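Local coordinates for group 1 truncated hemoglobin (Tetrahymena pyriformis, PDB 3AQ9), which binds one heme per subunit and probably binds and carries oxygen, with a proposed part in nitric oxide detoxification, at residues Met69-Gly75 with Asp117-Lys121. The protein carries 1 engineered substitution. Sequence-based numbering, arbitrary orientation.
Sequences MTEAHKG and DMLGK. With HEM (protoporphyrin IX containing Fe), chain C.
Met118 and His73 run side by side toward the heme, the sulfur of the methionine lying over one face of the imidazole, with Met118 SD 4.1 Å from the ring centroid and 22° off the ring normal. Ala72 CB covers the opposite face near the rim. Clamped in this way, the ring presents His73 NE2 to the heme iron at 2.1 Å, as expected of the proximal histidine of a globin; a water is the second axial ligand of the iron. At the other end of the ring, His73 ND1 donates to a lone pair of Met69 O (2.9 Å), almost in the ring plane, which fixes the rotation of the imidazole and would probably make it a more electron-rich ligand. Met118 extends from a chi1 of 61°, CG tucked between the backbone N and the carbonyl carbon, and bends only at its end, bringing SD 3.3 Å from HEM CHC. Met69 lies alongside it, its SD 3.8 Å from Met118 CE, and both thioethers rest against the porphyrin.

Thr70 OG1 donates in the carbonyl plane to a lone pair of Asp117 O at 2.7 Å, while CG2, anti to the backbone N, meets the aliphatic part of Lys121. A valine in place of Thr70 would probably leave Asp117 O without this donor and weaken the tie between the segments. One water links His73 O, Met118 O and Lys121 N across the type II turn 118-121, and Gly75 N points nearly straight at the terminal carboxylate, 2.8 Å from Lys121 OXT. The contact thus joins the short proximal helix 69-72 and the loop after it to helix 115-118 and the C-terminal tail, with Phe83 of helix 80-96 packing against Met118.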
ATOM      1  N   MET A  69      -3.602   5.120  10.401  1.00 26.62           N
ATOM      2  CA  MET A  69      -4.473   4.774   9.278  1.00 26.00           C
ATOM      3  C   MET A  69      -5.915   5.221   9.538  1.00 28.56           C
ATOM      4  O   MET A  69      -6.670   5.289   8.565  1.00 27.87           O
ATOM      5  CB  MET A  69      -4.380   3.242   9.041  1.00 26.65           C
ATOM      6  CG  MET A  69      -2.960   2.831   8.577  1.00 25.58           C
ATOM      7  SD  MET A  69      -2.687   3.562   6.908  1.00 28.67           S
ATOM      8  CE  MET A  69      -1.639   4.949   7.293  1.00 27.93           C
ATOM      9  N   THR A  70      -6.298   5.569  10.780  1.00 27.40           N
ATOM     10  CA  THR A  70      -7.630   6.089  10.979  1.00 29.70           C
ATOM     11  C   THR A  70      -7.624   7.564  10.509  1.00 32.65           C
ATOM     12  O   THR A  70      -8.521   7.986   9.768  1.00 31.44           O
ATOM     13  CB  THR A  70      -8.064   6.026  12.449  1.00 32.19           C
ATOM     14  OG1 THR A  70      -8.087   4.591  12.760  1.00 28.50           O
ATOM     15  CG2 THR A  70      -9.422   6.674  12.675  1.00 31.96           C
ATOM     16  N   GLU A  71      -6.633   8.318  11.022  1.00 31.67           N
ATOM     17  CA  GLU A  71      -6.556   9.770  10.691  1.00 32.66           C
ATOM     18  C   GLU A  71      -6.386   9.895   9.180  1.00 30.27           C
ATOM     19  O   GLU A  71      -6.916  10.898   8.580  1.00 30.28           O
ATOM     20  CB  GLU A  71      -5.272  10.357  11.321  1.00 34.96           C
ATOM     21  CG  GLU A  71      -5.370  10.409  12.871  1.00 40.93           C
ATOM     22  CD  GLU A  71      -3.858  10.697  13.576  1.00 47.74           C
ATOM     23  OE1 GLU A  71      -2.698  10.381  13.014  1.00 37.11           O
ATOM     24  OE2 GLU A  71      -3.896  11.245  14.739  1.00 52.80           O
ATOM     25  N   ALA A  72      -5.537   9.053   8.589  1.00 28.37           N
ATOM     26  CA  ALA A  72      -5.199   9.186   7.116  1.00 28.67           C
ATOM     27  C   ALA A  72      -6.498   9.087   6.252  1.00 29.36           C
ATOM     28  O   ALA A  72      -6.605   9.806   5.247  1.00 29.77           O
ATOM     29  CB  ALA A  72      -4.265   8.154   6.681  1.00 27.76           C
ATOM     30  N   HIS A  73      -7.473   8.312   6.704  1.00 26.63           N
ATOM     31  CA  HIS A  73      -8.673   8.052   5.885  1.00 25.77           C
ATOM     32  C   HIS A  73      -9.926   8.613   6.534  1.00 29.04           C
ATOM     33  O   HIS A  73     -11.059   8.200   6.182  1.00 30.19           O
ATOM     34  CB  HIS A  73      -8.796   6.547   5.573  1.00 25.01           C
ATOM     35  CG  HIS A  73      -7.533   6.020   4.929  1.00 25.22           C
ATOM     36  ND1 HIS A  73      -6.547   5.400   5.685  1.00 23.48           N
ATOM     37  CD2 HIS A  73      -7.038   6.161   3.683  1.00 27.54           C
ATOM     38  CE1 HIS A  73      -5.500   5.123   4.880  1.00 25.07           C
ATOM     39  NE2 HIS A  73      -5.874   5.454   3.667  1.00 25.11           N
ATOM     40  N   LYS A  74      -9.741   9.568   7.430  1.00 30.52           N
ATOM     41  CA  LYS A  74     -10.838  10.124   8.202  1.00 33.09           C
ATOM     42  C   LYS A  74     -11.770  10.862   7.227  1.00 34.17           C
ATOM     43  O   LYS A  74     -11.288  11.560   6.297  1.00 34.60           O
ATOM     44  CB  LYS A  74     -10.269  11.106   9.261  1.00 37.76           C
ATOM     45  CG  LYS A  74     -11.348  11.518  10.253  1.00 44.22           C
ATOM     46  CD  LYS A  74     -10.881  12.260  11.497  1.00 55.63           C
ATOM     47  CE  LYS A  74     -11.454  11.489  12.777  1.00 62.15           C
ATOM     48  NZ  LYS A  74     -11.628  12.482  13.897  1.00 69.69           N
ATOM     49  N   GLY A  75     -13.090  10.713   7.393  1.00 34.94           N
ATOM     50  CA  GLY A  75     -14.021  11.410   6.545  1.00 35.52           C
ATOM     51  C   GLY A  75     -14.294  10.722   5.199  1.00 35.59           C
ATOM     52  O   GLY A  75     -15.261  11.159   4.530  1.00 40.26           O
ATOM     53  N   ASP A 117      -8.818  -0.333  10.830  1.00 28.47           N
ATOM     54  CA  ASP A 117      -8.467   1.028  11.272  1.00 30.16           C
ATOM     55  C   ASP A 117      -8.941   2.113  10.268  1.00 29.65           C
ATOM     56  O   ASP A 117      -9.072   3.277  10.674  1.00 30.43           O
ATOM     57  CB  ASP A 117      -6.932   1.172  11.430  1.00 29.64           C
ATOM     58  CG  ASP A 117      -6.437   0.236  12.591  1.00 31.21           C
ATOM     59  OD1 ASP A 117      -7.175   0.109  13.576  1.00 38.05           O
ATOM     60  OD2 ASP A 117      -5.457  -0.480  12.291  1.00 37.84           O
ATOM     61  N   MET A 118      -9.186   1.725   9.007  1.00 28.35           N
ATOM     62  CA  MET A 118      -9.477   2.770   7.980  1.00 27.72           C
ATOM     63  C   MET A 118     -10.902   2.649   7.452  1.00 29.48           C
ATOM     64  O   MET A 118     -11.380   3.579   6.803  1.00 31.55           O
ATOM     65  CB  MET A 118      -8.432   2.757   6.887  1.00 27.40           C
ATOM     66  CG  MET A 118      -8.393   1.403   6.137  1.00 27.21           C
ATOM     67  SD  MET A 118      -7.153   1.550   4.823  1.00 28.31           S
ATOM     68  CE  MET A 118      -5.595   1.469   5.771  1.00 26.38           C
ATOM     69  N   LEU A 119     -11.543   1.481   7.587  1.00 27.51           N
ATOM     70  CA  LEU A 119     -12.907   1.425   7.036  1.00 27.16           C
ATOM     71  C   LEU A 119     -13.908   2.245   7.904  1.00 27.41           C
ATOM     72  O   LEU A 119     -13.942   2.219   9.165  1.00 29.56           O
ATOM     73  CB  LEU A 119     -13.487  -0.034   6.955  1.00 28.10           C
ATOM     74  CG  LEU A 119     -12.666  -0.897   5.954  1.00 28.01           C
ATOM     75  CD1 LEU A 119     -13.496  -2.248   5.873  1.00 32.45           C
ATOM     76  CD2 LEU A 119     -12.470  -0.219   4.588  1.00 32.02           C
ATOM     77  N   GLY A 120     -14.814   2.946   7.198  1.00 26.79           N
ATOM     78  CA  GLY A 120     -15.923   3.590   7.848  1.00 29.32           C
ATOM     79  C   GLY A 120     -15.557   4.747   8.740  1.00 31.42           C
ATOM     80  O   GLY A 120     -16.296   5.010   9.699  1.00 33.87           O
ATOM     81  N   LYS A 121     -14.442   5.427   8.406  1.00 32.15           N
ATOM     82  CA  LYS A 121     -13.932   6.545   9.227  1.00 34.05           C
ATOM     83  C   LYS A 121     -14.278   7.900   8.633  1.00 36.83           C
ATOM     84  O   LYS A 121     -14.922   7.966   7.562  1.00 35.73           O
ATOM     85  CB  LYS A 121     -12.412   6.418   9.431  1.00 31.06           C
ATOM     86  CG  LYS A 121     -11.960   5.076  10.067  1.00 30.26           C
ATOM     87  CD  LYS A 121     -12.637   4.788  11.405  1.00 31.28           C
ATOM     88  CE  LYS A 121     -12.119   3.441  11.976  1.00 33.79           C
ATOM     89  NZ  LYS A 121     -12.952   3.145  13.198  1.00 36.43           N
ATOM     90  OXT LYS A 121     -13.942   8.907   9.341  1.00 38.57           O
TER
HETATM   91  CHA HEM C 144      -3.630   8.564   2.744  1.00 23.17           C
HETATM   92  CHB HEM C 144      -7.007   6.481  -0.150  1.00 25.45           C
HETATM   93  CHC HEM C 144      -6.003   2.183   1.788  1.00 22.00           C
HETATM   94  CHD HEM C 144      -1.797   4.097   3.432  1.00 23.46           C
HETATM   95  C1A HEM C 144      -4.626   8.362   1.805  1.00 23.47           C
HETATM   96  C2A HEM C 144      -5.320   9.412   1.042  1.00 26.29           C
HETATM   97  C3A HEM C 144      -6.192   8.831   0.245  1.00 26.65           C
HETATM   98  C4A HEM C 144      -6.174   7.404   0.476  1.00 25.03           C
HETATM   99  CMA HEM C 144      -7.162   9.424  -0.791  1.00 24.55           C
HETATM  100  CAA HEM C 144      -4.894  10.933   1.089  1.00 30.04           C
HETATM  101  CBA HEM C 144      -5.809  12.134   1.415  1.00 37.70           C
HETATM  102  CGA HEM C 144      -4.804  13.300   0.824  1.00 37.25           C
HETATM  103  O1A HEM C 144      -3.792  13.642   1.536  1.00 42.09           O
HETATM  104  O2A HEM C 144      -4.722  13.574  -0.436  1.00 37.30           O
HETATM  105  C1B HEM C 144      -7.046   5.111   0.234  1.00 24.12           C
HETATM  106  C2B HEM C 144      -8.111   4.242  -0.239  1.00 24.78           C
HETATM  107  C3B HEM C 144      -7.886   3.074   0.384  1.00 24.70           C
HETATM  108  C4B HEM C 144      -6.669   3.252   1.133  1.00 23.53           C
HETATM  109  CMB HEM C 144      -9.273   4.572  -1.174  1.00 25.00           C
HETATM  110  CAB HEM C 144      -8.780   1.832   0.259  1.00 24.25           C
HETATM  111  CBB HEM C 144      -9.024   1.267   1.432  1.00 27.48           C
HETATM  112  C1C HEM C 144      -4.719   2.320   2.343  1.00 22.90           C
HETATM  113  C2C HEM C 144      -3.896   1.220   2.783  1.00 23.82           C
HETATM  114  C3C HEM C 144      -2.747   1.787   3.200  1.00 22.82           C
HETATM  115  C4C HEM C 144      -2.810   3.209   3.037  1.00 24.83           C
HETATM  116  CMC HEM C 144      -4.324  -0.303   2.697  1.00 25.18           C
HETATM  117  CAC HEM C 144      -1.435   1.101   3.736  1.00 26.64           C
HETATM  118  CBC HEM C 144      -1.445  -0.168   4.139  1.00 32.14           C
HETATM  119  C1D HEM C 144      -1.966   5.487   3.398  1.00 24.11           C
HETATM  120  C2D HEM C 144      -0.932   6.379   3.853  1.00 23.23           C
HETATM  121  C3D HEM C 144      -1.501   7.696   3.664  1.00 24.96           C
HETATM  122  C4D HEM C 144      -2.799   7.468   3.117  1.00 23.14           C
HETATM  123  CMD HEM C 144       0.455   6.098   4.449  1.00 25.13           C
HETATM  124  CAD HEM C 144      -0.824   9.007   3.961  1.00 25.20           C
HETATM  125  CBD HEM C 144      -0.987   9.480   5.342  1.00 25.05           C
HETATM  126  CGD HEM C 144      -0.126  10.751   5.527  1.00 31.11           C
HETATM  127  O1D HEM C 144       0.153  11.123   6.663  1.00 30.56           O
HETATM  128  O2D HEM C 144       0.024  11.544   4.502  1.00 33.38           O
HETATM  129  NA  HEM C 144      -5.210   7.166   1.412  1.00 23.92           N
HETATM  130  NB  HEM C 144      -6.098   4.580   1.129  1.00 24.92           N
HETATM  131  NC  HEM C 144      -4.063   3.503   2.513  1.00 23.14           N
HETATM  132  ND  HEM C 144      -3.122   6.125   2.875  1.00 25.98           N
HETATM  133 FE   HEM C 144      -4.651   5.356   2.002  1.00 24.46          FE
HETATM  134  O   HOH W   1     -12.639   5.754   6.002  1.00 28.21           O
HETATM  135  O   HOH W   2      -3.434   5.094   0.184  1.00 29.46           O